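Aminodeoxyfutalosine deaminase (Deinococcus radiodurans, PDB 2IMR) catalyses the zinc-dependent hydrolytic deamination of aminodeoxyfutalosine to futalosine, a step of menaquinone biosynthesis, and more weakly deaminates adenosine and related nucleosides. Local coordinates at residues G150-A155 / Y173-N178; L210-P215 / L235-H240; T324-N329 / T369-L374; V349-D354 / R385-G390. All coordinates share one frame; numbering follows the deposited sequence.

Contact 1: residues G150-A155 / Y173-N178; sequences GDIVWA and YFEVLN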
loop_
_atom_site.group_PDB
_atom_site.type_symbol
_atom_site.label_atom_id
_atom_site.label_comp_id
_atom_site.label_asym_id
_atom_site.label_seq_id
_atom_site.Cartn_x
_atom_site.Cartn_y
_atom_site.Cartn_z
ATOM N N GLY A 150 -0.549 5.758 -2.867
ATOM C CA GLY A 150 0.839 5.509 -2.526
ATOM C C GLY A 150 1.350 4.811 -3.772
ATOM O O GLY A 150 1.180 3.602 -3.927
ATOM N N ASP A 151 1.954 5.572 -4.675
ATOM C CA ASP A 151 2.426 5.009 -5.933
ATOM C C ASP A 151 3.926 4.814 -6.039
ATOM O O ASP A 151 4.708 5.711 -5.727
ATOM C CB ASP A 151 1.959 5.884 -7.104
ATOM C CG ASP A 151 2.384 5.330 -8.449
ATOM O OD1 ASP A 151 2.123 4.140 -8.691
ATOM O OD2 ASP A 151 2.969 6.078 -9.268
ATOM N N ILE A 152 4.317 3.626 -6.483
ATOM C CA ILE A 152 5.717 3.309 -6.675
ATOM C C ILE A 152 6.017 3.682 -8.123
ATOM O O ILE A 152 5.342 3.211 -9.042
ATOM C CB ILE A 152 5.993 1.810 -6.465
ATOM C CG1 ILE A 152 5.503 1.375 -5.077
ATOM C CG2 ILE A 152 7.490 1.528 -6.628
ATOM C CD1 ILE A 152 6.049 2.217 -3.929
ATOM N N VAL A 153 7.024 4.528 -8.318
ATOM C CA VAL A 153 7.405 4.999 -9.646
ATOM C C VAL A 153 8.747 4.444 -10.097
ATOM O O VAL A 153 9.715 4.436 -9.332
ATOM C CB VAL A 153 7.513 6.549 -9.676
ATOM C CG1 VAL A 153 7.890 7.017 -11.073
ATOM C CG2 VAL A 153 6.205 7.177 -9.240
ATOM N N TRP A 154 8.807 3.996 -11.348
ATOM C CA TRP A 154 10.040 3.460 -11.904
ATOM C C TRP A 154 10.726 4.445 -12.847
ATOM O O TRP A 154 11.848 4.889 -12.591
ATOM C CB TRP A 154 9.777 2.155 -12.661
ATOM C CG TRP A 154 11.013 1.633 -13.355
ATOM C CD1 TRP A 154 11.460 1.964 -14.607
ATOM C CD2 TRP A 154 11.993 0.749 -12.800
ATOM N NE1 TRP A 154 12.664 1.340 -14.861
ATOM C CE2 TRP A 154 13.012 0.589 -13.768
ATOM C CE3 TRP A 154 12.111 0.078 -11.576
ATOM C CZ2 TRP A 154 14.136 -0.217 -13.548
ATOM C CZ3 TRP A 154 13.229 -0.724 -11.357
ATOM C CH2 TRP A 154 14.225 -0.863 -12.339
ATOM N N ALA A 155 10.056 4.788 -13.940
ATOM C CA ALA A 155 10.644 5.699 -14.921
ATOM C C ALA A 155 10.662 7.152 -14.469
ATOM O O ALA A 155 9.642 7.696 -14.071
ATOM C CB ALA A 155 9.899 5.580 -16.258
ATOM N N TYR A 173 6.587 7.328 -4.575
ATOM C CA TYR A 173 7.858 6.734 -4.168
ATOM C C TYR A 173 8.718 6.328 -5.367
ATOM O O TYR A 173 8.286 5.528 -6.202
ATOM C CB TYR A 173 7.600 5.483 -3.323
ATOM C CG TYR A 173 6.698 5.675 -2.121
ATOM C CD1 TYR A 173 7.227 5.925 -0.854
ATOM C CD2 TYR A 173 5.313 5.540 -2.244
ATOM C CE1 TYR A 173 6.399 6.026 0.261
ATOM C CE2 TYR A 173 4.477 5.641 -1.141
ATOM C CZ TYR A 173 5.023 5.880 0.108
ATOM O OH TYR A 173 4.189 5.945 1.199
ATOM N N PHE A 174 9.937 6.858 -5.435
ATOM C CA PHE A 174 10.856 6.537 -6.529
ATOM C C PHE A 174 11.509 5.201 -6.201
ATOM O O PHE A 174 12.179 5.065 -5.184
ATOM C CB PHE A 174 11.919 7.635 -6.672
ATOM C CG PHE A 174 12.804 7.480 -7.880
ATOM C CD1 PHE A 174 12.259 7.187 -9.129
ATOM C CD2 PHE A 174 14.181 7.666 -7.780
ATOM C CE1 PHE A 174 13.070 7.082 -10.260
ATOM C CE2 PHE A 174 15.006 7.563 -8.904
ATOM C CZ PHE A 174 14.449 7.271 -10.148
ATOM N N GLU A 175 11.318 4.210 -7.065
ATOM C CA GLU A 175 11.871 2.886 -6.799
ATOM C C GLU A 175 13.345 2.747 -7.157
ATOM O O GLU A 175 13.780 3.192 -8.212
ATOM C CB GLU A 175 11.056 1.824 -7.540
ATOM C CG GLU A 175 11.229 0.425 -6.981
ATOM C CD GLU A 175 10.250 -0.561 -7.582
ATOM O OE1 GLU A 175 10.318 -0.798 -8.804
ATOM O OE2 GLU A 175 9.412 -1.095 -6.831
ATOM N N VAL A 176 14.110 2.136 -6.256
ATOM C CA VAL A 176 15.537 1.916 -6.482
ATOM C C VAL A 176 15.809 0.420 -6.384
ATOM O O VAL A 176 15.353 -0.241 -5.456
ATOM C CB VAL A 176 16.393 2.662 -5.448
ATOM C CG1 VAL A 176 17.876 2.373 -5.694
ATOM C CG2 VAL A 176 16.121 4.154 -5.543
ATOM N N LEU A 177 16.558 -0.107 -7.345
ATOM C CA LEU A 177 16.842 -1.536 -7.386
ATOM C C LEU A 177 18.253 -1.842 -7.884
ATOM O O LEU A 177 18.588 -1.540 -9.017
ATOM C CB LEU A 177 15.811 -2.214 -8.305
ATOM C CG LEU A 177 15.655 -3.736 -8.438
ATOM C CD1 LEU A 177 14.471 -4.006 -9.364
ATOM C CD2 LEU A 177 16.913 -4.392 -8.998
ATOM N N ASN A 178 19.077 -2.435 -7.025
ATOM C CA ASN A 178 20.433 -2.829 -7.402
ATOM C C ASN A 178 21.034 -3.613 -6.247
ATOM O O ASN A 178 21.368 -3.044 -5.212
ATOM C CB ASN A 178 21.317 -1.623 -7.710
ATOM C CG ASN A 178 22.640 -2.036 -8.325
ATOM O OD1 ASN A 178 23.399 -2.796 -7.726
ATOM N ND2 ASN A 178 22.916 -1.550 -9.530
#

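Contact 2: residues L210-P215 / L235-H240; sequences LSPHTP and LPLQIH. With ZN (zinc ion), chain B.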
loop_
_atom_site.group_PDB
_atom_site.type_symbol
_atom_site.label_atom_id
_atom_site.label_comp_id
_atom_site.label_asym_id
_atom_site.label_seq_id
_atom_site.Cartn_x
_atom_site.Cartn_y
_atom_site.Cartn_z
ATOM N N LEU A 210 10.584 7.469 -1.243
ATOM C CA LEU A 210 11.640 6.601 -1.731
ATOM C C LEU A 210 11.250 5.151 -1.522
ATOM O O LEU A 210 10.658 4.793 -0.506
ATOM C CB LEU A 210 12.936 6.913 -0.987
ATOM C CG LEU A 210 14.255 6.359 -1.510
ATOM C CD1 LEU A 210 14.474 6.772 -2.967
ATOM C CD2 LEU A 210 15.386 6.895 -0.624
ATOM N N SER A 211 11.581 4.304 -2.483
ATOM C CA SER A 211 11.231 2.910 -2.338
ATOM C C SER A 211 12.303 1.899 -2.693
ATOM O O SER A 211 12.474 1.559 -3.863
ATOM C CB SER A 211 9.980 2.586 -3.155
ATOM O OG SER A 211 9.700 1.196 -3.079
ATOM N N PRO A 212 13.063 1.432 -1.688
ATOM C CA PRO A 212 14.100 0.427 -1.936
ATOM C C PRO A 212 13.228 -0.780 -2.317
ATOM O O PRO A 212 12.359 -1.177 -1.539
ATOM C CB PRO A 212 14.749 0.250 -0.563
ATOM C CG PRO A 212 14.522 1.586 0.110
ATOM C CD PRO A 212 13.107 1.913 -0.294
ATOM N N HIS A 213 13.449 -1.343 -3.502
ATOM C CA HIS A 213 12.630 -2.449 -4.015
ATOM C C HIS A 213 12.285 -3.570 -3.032
ATOM O O HIS A 213 11.122 -3.733 -2.649
ATOM C CB HIS A 213 13.295 -3.035 -5.269
ATOM C CG HIS A 213 12.424 -3.983 -6.036
ATOM N ND1 HIS A 213 12.889 -5.184 -6.527
ATOM C CD2 HIS A 213 11.133 -3.885 -6.437
ATOM C CE1 HIS A 213 11.924 -5.785 -7.202
ATOM N NE2 HIS A 213 10.848 -5.017 -7.164
ATOM N N THR A 214 13.285 -4.358 -2.652
ATOM C CA THR A 214 13.087 -5.460 -1.715
ATOM C C THR A 214 14.378 -5.633 -0.931
ATOM O O THR A 214 15.389 -5.001 -1.242
ATOM C CB THR A 214 12.814 -6.800 -2.429
ATOM O OG1 THR A 214 14.007 -7.229 -3.100
ATOM C CG2 THR A 214 11.667 -6.663 -3.450
ATOM N N PRO A 215 14.365 -6.503 0.092
ATOM C CA PRO A 215 15.587 -6.706 0.876
ATOM C C PRO A 215 16.647 -7.501 0.112
ATOM O O PRO A 215 17.803 -7.549 0.529
ATOM C CB PRO A 215 15.097 -7.474 2.108
ATOM C CG PRO A 215 13.627 -7.139 2.190
ATOM C CD PRO A 215 13.212 -7.150 0.741
ATOM N N LEU A 235 11.831 11.917 4.065
ATOM C CA LEU A 235 11.160 11.301 2.922
ATOM C C LEU A 235 10.513 9.978 3.322
ATOM O O LEU A 235 11.168 9.107 3.891
ATOM C CB LEU A 235 12.158 11.037 1.790
ATOM C CG LEU A 235 12.747 12.233 1.042
ATOM C CD1 LEU A 235 13.812 11.744 0.081
ATOM C CD2 LEU A 235 11.646 12.970 0.291
ATOM N N PRO A 236 9.212 9.809 3.036
ATOM C CA PRO A 236 8.563 8.549 3.400
ATOM C C PRO A 236 9.183 7.379 2.640
ATOM O O PRO A 236 9.706 7.547 1.534
ATOM C CB PRO A 236 7.096 8.794 3.038
ATOM C CG PRO A 236 7.170 9.801 1.944
ATOM C CD PRO A 236 8.249 10.743 2.432
ATOM N N LEU A 237 9.143 6.200 3.252
ATOM C CA LEU A 237 9.709 4.999 2.652
ATOM C C LEU A 237 8.692 3.874 2.535
ATOM O O LEU A 237 7.772 3.769 3.340
ATOM C CB LEU A 237 10.869 4.469 3.507
ATOM C CG LEU A 237 12.230 5.164 3.570
ATOM C CD1 LEU A 237 12.995 4.648 4.787
ATOM C CD2 LEU A 237 13.013 4.900 2.297
ATOM N N GLN A 238 8.866 3.047 1.508
ATOM C CA GLN A 238 8.045 1.855 1.304
ATOM C C GLN A 238 8.996 0.795 0.769
ATOM O O GLN A 238 9.745 1.041 -0.183
ATOM C CB GLN A 238 6.890 2.088 0.321
ATOM C CG GLN A 238 5.551 2.311 1.026
ATOM C CD GLN A 238 4.343 2.198 0.100
ATOM O OE1 GLN A 238 4.276 1.309 -0.746
ATOM N NE2 GLN A 238 3.371 3.088 0.280
ATOM N N ILE A 239 8.985 -0.369 1.409
ATOM C CA ILE A 239 9.838 -1.491 1.022
ATOM C C ILE A 239 8.951 -2.738 0.913
ATOM O O ILE A 239 8.146 -2.999 1.808
ATOM C CB ILE A 239 10.924 -1.781 2.106
ATOM C CG1 ILE A 239 11.695 -0.503 2.442
ATOM C CG2 ILE A 239 11.888 -2.867 1.612
ATOM C CD1 ILE A 239 12.645 -0.658 3.619
ATOM N N HIS A 240 9.072 -3.486 -0.184
ATOM C CA HIS A 240 8.300 -4.724 -0.333
ATOM C C HIS A 240 9.046 -5.755 0.496
ATOM O O HIS A 240 10.220 -6.005 0.241
ATOM C CB HIS A 240 8.282 -5.219 -1.780
ATOM C CG HIS A 240 7.706 -4.246 -2.757
ATOM N ND1 HIS A 240 8.477 -3.326 -3.434
ATOM C CD2 HIS A 240 6.439 -4.077 -3.207
ATOM C CE1 HIS A 240 7.713 -2.635 -4.261
ATOM N NE2 HIS A 240 6.472 -3.073 -4.143
HETATM ZN ZN ZN B . 4.709 -3.072 -5.248
HETATM O O HOH W 1 3.967 -4.700 -5.147
#

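Contact 3: residues T324-N329 / T369-L374; sequences TCPRSN and TFARQL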
loop_
_atom_site.group_PDB
_atom_site.type_symbol
_atom_site.label_atom_id
_atom_site.label_comp_id
_atom_site.label_asym_id
_atom_site.label_seq_id
_atom_site.Cartn_x
_atom_site.Cartn_y
_atom_site.Cartn_z
ATOM N N THR A 324 -1.169 -4.065 3.025
ATOM C CA THR A 324 -1.480 -5.389 2.507
ATOM C C THR A 324 -2.273 -5.212 1.207
ATOM O O THR A 324 -3.069 -4.283 1.090
ATOM C CB THR A 324 -2.284 -6.221 3.549
ATOM O OG1 THR A 324 -2.590 -7.517 3.016
ATOM C CG2 THR A 324 -3.575 -5.518 3.927
ATOM N N CYS A 325 -2.015 -6.085 0.229
ATOM C CA CYS A 325 -2.684 -6.067 -1.076
ATOM C C CYS A 325 -3.306 -7.459 -1.243
ATOM O O CYS A 325 -2.717 -8.353 -1.853
ATOM C CB CYS A 325 -1.661 -5.801 -2.196
ATOM S SG CYS A 325 -0.677 -4.270 -2.002
ATOM N N PRO A 326 -4.512 -7.657 -0.692
ATOM C CA PRO A 326 -5.250 -8.925 -0.734
ATOM C C PRO A 326 -5.309 -9.678 -2.061
ATOM O O PRO A 326 -4.779 -10.781 -2.176
ATOM C CB PRO A 326 -6.635 -8.530 -0.227
ATOM C CG PRO A 326 -6.331 -7.431 0.725
ATOM C CD PRO A 326 -5.324 -6.615 -0.047
ATOM N N ARG A 327 -5.959 -9.100 -3.060
ATOM C CA ARG A 327 -6.072 -9.790 -4.336
ATOM C C ARG A 327 -4.727 -10.137 -4.951
ATOM O O ARG A 327 -4.532 -11.251 -5.436
ATOM C CB ARG A 327 -6.913 -8.960 -5.304
ATOM C CG ARG A 327 -8.367 -8.896 -4.874
ATOM C CD ARG A 327 -9.200 -8.081 -5.846
ATOM N NE ARG A 327 -8.757 -6.693 -5.901
ATOM C CZ ARG A 327 -9.335 -5.760 -6.650
ATOM N NH1 ARG A 327 -10.384 -6.068 -7.409
ATOM N NH2 ARG A 327 -8.866 -4.521 -6.641
ATOM N N SER A 328 -3.796 -9.187 -4.926
ATOM C CA SER A 328 -2.477 -9.430 -5.484
ATOM C C SER A 328 -1.819 -10.653 -4.847
ATOM O O SER A 328 -1.276 -11.504 -5.551
ATOM C CB SER A 328 -1.576 -8.205 -5.284
ATOM O OG SER A 328 -0.285 -8.445 -5.818
ATOM N N ASN A 329 -1.868 -10.749 -3.519
ATOM C CA ASN A 329 -1.254 -11.889 -2.836
ATOM C C ASN A 329 -1.886 -13.199 -3.276
ATOM O O ASN A 329 -1.202 -14.214 -3.422
ATOM C CB ASN A 329 -1.395 -11.772 -1.318
ATOM C CG ASN A 329 -0.623 -10.601 -0.743
ATOM O OD1 ASN A 329 0.271 -10.042 -1.384
ATOM N ND2 ASN A 329 -0.952 -10.238 0.481
ATOM N N THR A 369 -13.758 -5.864 0.234
ATOM C CA THR A 369 -14.654 -6.994 0.049
ATOM C C THR A 369 -13.870 -8.295 0.124
ATOM O O THR A 369 -14.279 -9.237 0.798
ATOM C CB THR A 369 -15.370 -6.901 -1.308
ATOM O OG1 THR A 369 -16.238 -5.763 -1.298
ATOM C CG2 THR A 369 -16.179 -8.162 -1.591
ATOM N N PHE A 370 -12.734 -8.336 -0.565
ATOM C CA PHE A 370 -11.889 -9.527 -0.579
ATOM C C PHE A 370 -11.359 -9.840 0.821
ATOM O O PHE A 370 -11.316 -10.998 1.232
ATOM C CB PHE A 370 -10.700 -9.322 -1.526
ATOM C CG PHE A 370 -10.023 -10.600 -1.931
ATOM C CD1 PHE A 370 -10.587 -11.423 -2.902
ATOM C CD2 PHE A 370 -8.835 -10.995 -1.328
ATOM C CE1 PHE A 370 -9.976 -12.622 -3.268
ATOM C CE2 PHE A 370 -8.218 -12.189 -1.684
ATOM C CZ PHE A 370 -8.789 -13.006 -2.657
ATOM N N ALA A 371 -10.947 -8.798 1.542
ATOM C CA ALA A 371 -10.408 -8.964 2.884
ATOM C C ALA A 371 -11.469 -9.494 3.850
ATOM O O ALA A 371 -11.159 -10.248 4.772
ATOM C CB ALA A 371 -9.852 -7.634 3.387
ATOM N N ARG A 372 -12.721 -9.093 3.645
ATOM C CA ARG A 372 -13.799 -9.564 4.507
ATOM C C ARG A 372 -13.875 -11.084 4.403
ATOM O O ARG A 372 -14.100 -11.783 5.391
ATOM C CB ARG A 372 -15.132 -8.941 4.078
ATOM C CG ARG A 372 -16.334 -9.471 4.841
ATOM C CD ARG A 372 -16.320 -9.036 6.303
ATOM N NE ARG A 372 -17.425 -9.642 7.045
ATOM C CZ ARG A 372 -17.477 -10.924 7.392
ATOM N NH1 ARG A 372 -16.481 -11.741 7.072
ATOM N NH2 ARG A 372 -18.535 -11.395 8.043
ATOM N N GLN A 373 -13.670 -11.592 3.194
ATOM C CA GLN A 373 -13.721 -13.023 2.954
ATOM C C GLN A 373 -12.502 -13.739 3.536
ATOM O O GLN A 373 -12.611 -14.856 4.046
ATOM C CB GLN A 373 -13.835 -13.270 1.453
ATOM C CG GLN A 373 -14.963 -12.460 0.835
ATOM C CD GLN A 373 -14.996 -12.533 -0.672
ATOM O OE1 GLN A 373 -14.039 -12.980 -1.310
ATOM N NE2 GLN A 373 -16.102 -12.078 -1.257
ATOM N N LEU A 374 -11.342 -13.093 3.467
ATOM C CA LEU A 374 -10.114 -13.681 4.004
ATOM C C LEU A 374 -10.117 -13.780 5.523
ATOM O O LEU A 374 -9.586 -14.735 6.093
ATOM C CB LEU A 374 -8.891 -12.847 3.606
ATOM C CG LEU A 374 -8.458 -12.762 2.147
ATOM C CD1 LEU A 374 -7.291 -11.767 2.037
ATOM C CD2 LEU A 374 -8.039 -14.135 1.648
#

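Contact 4: residues V349-D354 / R385-G390; sequences VALGTD and RAAVKG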
loop_
_atom_site.group_PDB
_atom_site.type_symbol
_atom_site.label_atom_id
_atom_site.label_comp_id
_atom_site.label_asym_id
_atom_site.label_seq_id
_atom_site.Cartn_x
_atom_site.Cartn_y
_atom_site.Cartn_z
ATOM N N VAL A 349 -2.289 -0.935 9.861
ATOM C CA VAL A 349 -2.432 -1.606 8.575
ATOM C C VAL A 349 -3.196 -0.747 7.571
ATOM O O VAL A 349 -4.204 -0.126 7.909
ATOM C CB VAL A 349 -3.176 -2.952 8.742
ATOM C CG1 VAL A 349 -3.300 -3.661 7.396
ATOM C CG2 VAL A 349 -2.428 -3.834 9.731
ATOM N N ALA A 350 -2.693 -0.705 6.342
ATOM C CA ALA A 350 -3.320 0.052 5.266
ATOM C C ALA A 350 -3.577 -0.915 4.114
ATOM O O ALA A 350 -2.994 -2.000 4.060
ATOM C CB ALA A 350 -2.399 1.179 4.810
ATOM N N LEU A 351 -4.449 -0.520 3.194
ATOM C CA LEU A 351 -4.777 -1.355 2.050
ATOM C C LEU A 351 -4.302 -0.791 0.716
ATOM O O LEU A 351 -4.321 0.418 0.490
ATOM C CB LEU A 351 -6.289 -1.571 1.984
ATOM C CG LEU A 351 -6.882 -2.599 2.944
ATOM C CD1 LEU A 351 -8.383 -2.377 3.074
ATOM C CD2 LEU A 351 -6.587 -3.996 2.427
ATOM N N GLY A 352 -3.882 -1.695 -0.162
ATOM C CA GLY A 352 -3.432 -1.318 -1.491
ATOM C C GLY A 352 -3.940 -2.381 -2.452
ATOM O O GLY A 352 -4.377 -3.442 -2.016
ATOM N N THR A 353 -3.895 -2.105 -3.753
ATOM C CA THR A 353 -4.346 -3.067 -4.750
ATOM C C THR A 353 -3.138 -3.628 -5.487
ATOM O O THR A 353 -3.239 -4.638 -6.182
ATOM C CB THR A 353 -5.240 -2.398 -5.821
ATOM O OG1 THR A 353 -4.479 -1.385 -6.495
ATOM C CG2 THR A 353 -6.472 -1.761 -5.189
ATOM N N ASP A 354 -1.996 -2.964 -5.316
ATOM C CA ASP A 354 -0.769 -3.329 -6.017
ATOM C C ASP A 354 -1.084 -2.933 -7.468
ATOM O O ASP A 354 -2.152 -2.385 -7.729
ATOM C CB ASP A 354 -0.501 -4.833 -5.913
ATOM C CG ASP A 354 0.972 -5.164 -5.962
ATOM O OD1 ASP A 354 1.772 -4.278 -6.313
ATOM O OD2 ASP A 354 1.330 -6.319 -5.658
ATOM N N ARG A 385 -11.733 1.115 8.344
ATOM C CA ARG A 385 -10.856 2.118 8.934
ATOM C C ARG A 385 -9.480 2.048 8.274
ATOM O O ARG A 385 -8.860 3.070 7.990
ATOM C CB ARG A 385 -10.711 1.890 10.441
ATOM C CG ARG A 385 -9.665 2.790 11.069
ATOM C CD ARG A 385 -9.203 2.277 12.421
ATOM N NE ARG A 385 -7.873 2.790 12.733
ATOM C CZ ARG A 385 -7.573 4.082 12.824
ATOM N NH1 ARG A 385 -8.513 4.998 12.634
ATOM N NH2 ARG A 385 -6.327 4.460 13.084
ATOM N N ALA A 386 -9.002 0.833 8.029
ATOM C CA ALA A 386 -7.702 0.649 7.396
ATOM C C ALA A 386 -7.692 1.244 5.991
ATOM O O ALA A 386 -6.759 1.953 5.611
ATOM C CB ALA A 386 -7.357 -0.837 7.332
ATOM N N ALA A 387 -8.737 0.954 5.222
ATOM C CA ALA A 387 -8.831 1.446 3.854
ATOM C C ALA A 387 -8.766 2.962 3.778
ATOM O O ALA A 387 -8.126 3.523 2.886
ATOM C CB ALA A 387 -10.124 0.950 3.205
ATOM N N VAL A 388 -9.422 3.626 4.722
ATOM C CA VAL A 388 -9.461 5.079 4.731
ATOM C C VAL A 388 -8.398 5.750 5.602
ATOM O O VAL A 388 -7.504 6.426 5.087
ATOM C CB VAL A 388 -10.854 5.580 5.172
ATOM C CG1 VAL A 388 -10.889 7.102 5.163
ATOM C CG2 VAL A 388 -11.919 5.016 4.244
ATOM N N LYS A 389 -8.494 5.571 6.918
ATOM C CA LYS A 389 -7.541 6.201 7.827
ATOM C C LYS A 389 -6.150 5.586 7.759
ATOM O O LYS A 389 -5.153 6.303 7.733
ATOM C CB LYS A 389 -8.053 6.144 9.267
ATOM C CG LYS A 389 -7.151 6.879 10.263
ATOM C CD LYS A 389 -7.009 8.354 9.900
ATOM C CE LYS A 389 -6.114 9.090 10.889
ATOM N NZ LYS A 389 -6.029 10.553 10.601
ATOM N N GLY A 390 -6.085 4.260 7.738
ATOM C CA GLY A 390 -4.795 3.596 7.663
ATOM C C GLY A 390 -3.996 4.095 6.471
ATOM O O GLY A 390 -2.833 4.468 6.606
HETATM O O HOH W 2 -5.531 2.138 2.585
#

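Contact 1: residues G150-A155 / Y173-N178
Glu-175 lays its carboxylate between Ile-152 and Trp-154. OE2 meets the methyl CG2 of Ile-152 at 3.3 Å, while OE1 reaches the rim of the indole, 3.4 Å from CE3 of Trp-154 and in the ring plane, with ring and carboxylate planes 78° apart. With CG anti to the backbone N (chi1 -160°) and the chain extended beyond it, Glu-175 carries the carboxylate past the methyl. Farther along the same indole edge, CZ3 of Trp-154 touches CD1 of Leu-177. At the other end, CD1 of Ile-152 packs 3.7 Å from CB of Tyr-173, and the phenol ring turns its edge to CA of Gly-150. These side chains ride on neighbouring parallel strands of the amidohydrolase TIM barrel, joined through helix 156-163 as a beta-alpha-beta unit. Three backbone bonds set the register: Tyr-173 N to Asp-151 O (2.7 Å), Val-153 N to Tyr-173 O (2.7 Å) and Glu-175 N to Val-153 O (2.8 Å), the last two nearly straight. Val-153 and Phe-174 lie on the opposite face of the sheet from Ile-152 and Tyr-173, against Met-159 of the connecting helix. Glu-175, a predicted substrate-binding residue, also touches His-213, and Ile-152 rests on the zinc ligand His-99. Asp-151 OD1 accepts a hydrogen bond from Leu-102 N, tying the strand to the chain just beyond the zinc ligand His-101.

Contact 2: residues L210-P215 / L235-H240
The carbonyl oxygen of His-213 is gripped by two N-H groups of one residue, His-240. ND1 of His-240 donates to His-213 O at 2.8 Å, with the acceptor almost in the imidazole plane, and the backbone N of His-240 makes a longer bond of 3.2 Å to the same oxygen. The ND1 bond limits rotation of the ring, the backbone bond fixes the main chain beside it, and with CG of His-240 anti to its carbonyl carbon (chi1 -59°) NE2 is delivered to the zinc ion at 2.1 Å. Because ND1 is the donor, NE2 is left to bind the metal, and the carbonyl may make the imidazole a stronger ligand. The His-213 ring sits obliquely to that of His-240, planes at 70°; its own ND1 is hydrogen-bonded to OG1 of Thr-217. Two residues back along each segment, Ser-211 OG donates to Gln-238 O at 2.9 Å, approaching 39° out of the carbonyl plane. The side-chain amide of Gln-238 leads away to Ala-98 O and to ND1 of His-99, a second-shell hold on another zinc ligand. Leu-210 pairs with Leu-237, its N bonding to Pro-236 O and its O accepting from Gln-238 N. Beside it CD of Pro-212 packs 3.9 Å from CG1 of Ile-239, and CD2 of Leu-237 is equally far from CB of Leu-210. His-99 and His-101 also bind the zinc ion, and a water lies 1.8 Å from it; three histidines on one zinc ion at the C-terminal ends of TIM-barrel strands, with an aspartate after the last strand, are characteristic of mononuclear amidohydrolase deaminases.

Contact 3: residues T324-N329 / T369-L374
Helix 326-331, which follows barrel strand 322-324 after the N-cap residue Cys-325, meets the outer helix 365-374 through the ring of Phe-370. The methylene CG of Arg-327 lies over one face of this ring as a CH-pi contact, 4.0 Å from the centroid and 21° off the ring normal, displaced toward the rim near CG and CD1. Phe-370 has its CG anti to the backbone N (chi1 -162°), which swings the ring out toward helix 326-331. At its other ortho carbon, CD2 of Phe-370 approaches CB of Pro-326 to 3.5 Å, obliquely to the ring. One turn on, CD1 of Leu-374 reaches the same CB of Pro-326 at 4.0 Å, so the proline packs against two residues four apart on one helix face. Thus a beta-to-alpha connection of the TIM barrel gains an apolar seam against a helix later in the chain. Beyond the ring, the Arg-327 chain bends at its third torsion and its guanidinium, tilted 42° to the Phe-370 plane, forms salt bridges through NE with Glu-367 and through NH1 with Glu-366, both of the same helix 365-374. NH2 of Arg-327 is hydrogen-bonded to OG1 of Thr-361.

Contact 4: residues V349-D354 / R385-G390
Strand 349-351 runs almost at a right angle to helix 385-390, their axes crossing at -96° and approaching to 6.2 Å. Helix 380-395 here lies beside the last strand of the TIM barrel, and the residues that meet are small. CB of Ala-386 comes to 3.3 Å from Val-349 O, while CA of Gly-390 passes the same carbonyl oxygen at 3.8 Å. Without a side chain, Gly-390 lets the helix backbone lie close to Val-349 O. CB of Ala-350 in turn sits on the backbone carbonyl of Gly-390, 3.7 Å from its C atom. Leu-351 supplies the longer reach: with CG anti to the carbonyl carbon (chi1 -78°), it sets CD1 against CB of Ala-387 at 3.8 Å. The helix has a wider pi-type turn here, Gly-390 N bonding to Arg-385 O. Trp-339 packs against Val-349, Leu-351 and Ala-386, so one indole spans strand and helix. Toward its C-terminal end the strand leads to Asp-354, an assigned zinc-binding residue, and Thr-353 OG1 donates to Asp-354 O. Between strand and helix a water bridges the backbones, accepting from Leu-351 N at 2.9 Å and donating to Ala-387 O at 3.0 Å, with Leu-351 O also 3.0 Å from this water and a possible rival for its protons.

Contacts 1 and 2 share one side of the barrel, their centres 8 Å apart: Ser-211 N bonds to Phe-174 O (2.9 Å) and His-213 N to Val-176 O (2.9 Å). There OE2 of Glu-175 lies 3.4 Å from CE1 of His-240, joining a predicted substrate residue to the zinc site. Contacts 3 and 4, centres 11 Å apart, meet through Thr-324 N and Ala-350 O (2.9 Å) and through the Ser-328 OG to Asp-354 OD2 hydrogen bond (2.7 Å). Contact 3 lies across the chain's centre from contacts 1 and 2, about 23 and 22 Å between centres. OD1 of Asp-354, an assigned zinc-binding residue, lies 3.4 Å from the zinc ion, beyond a normal bond.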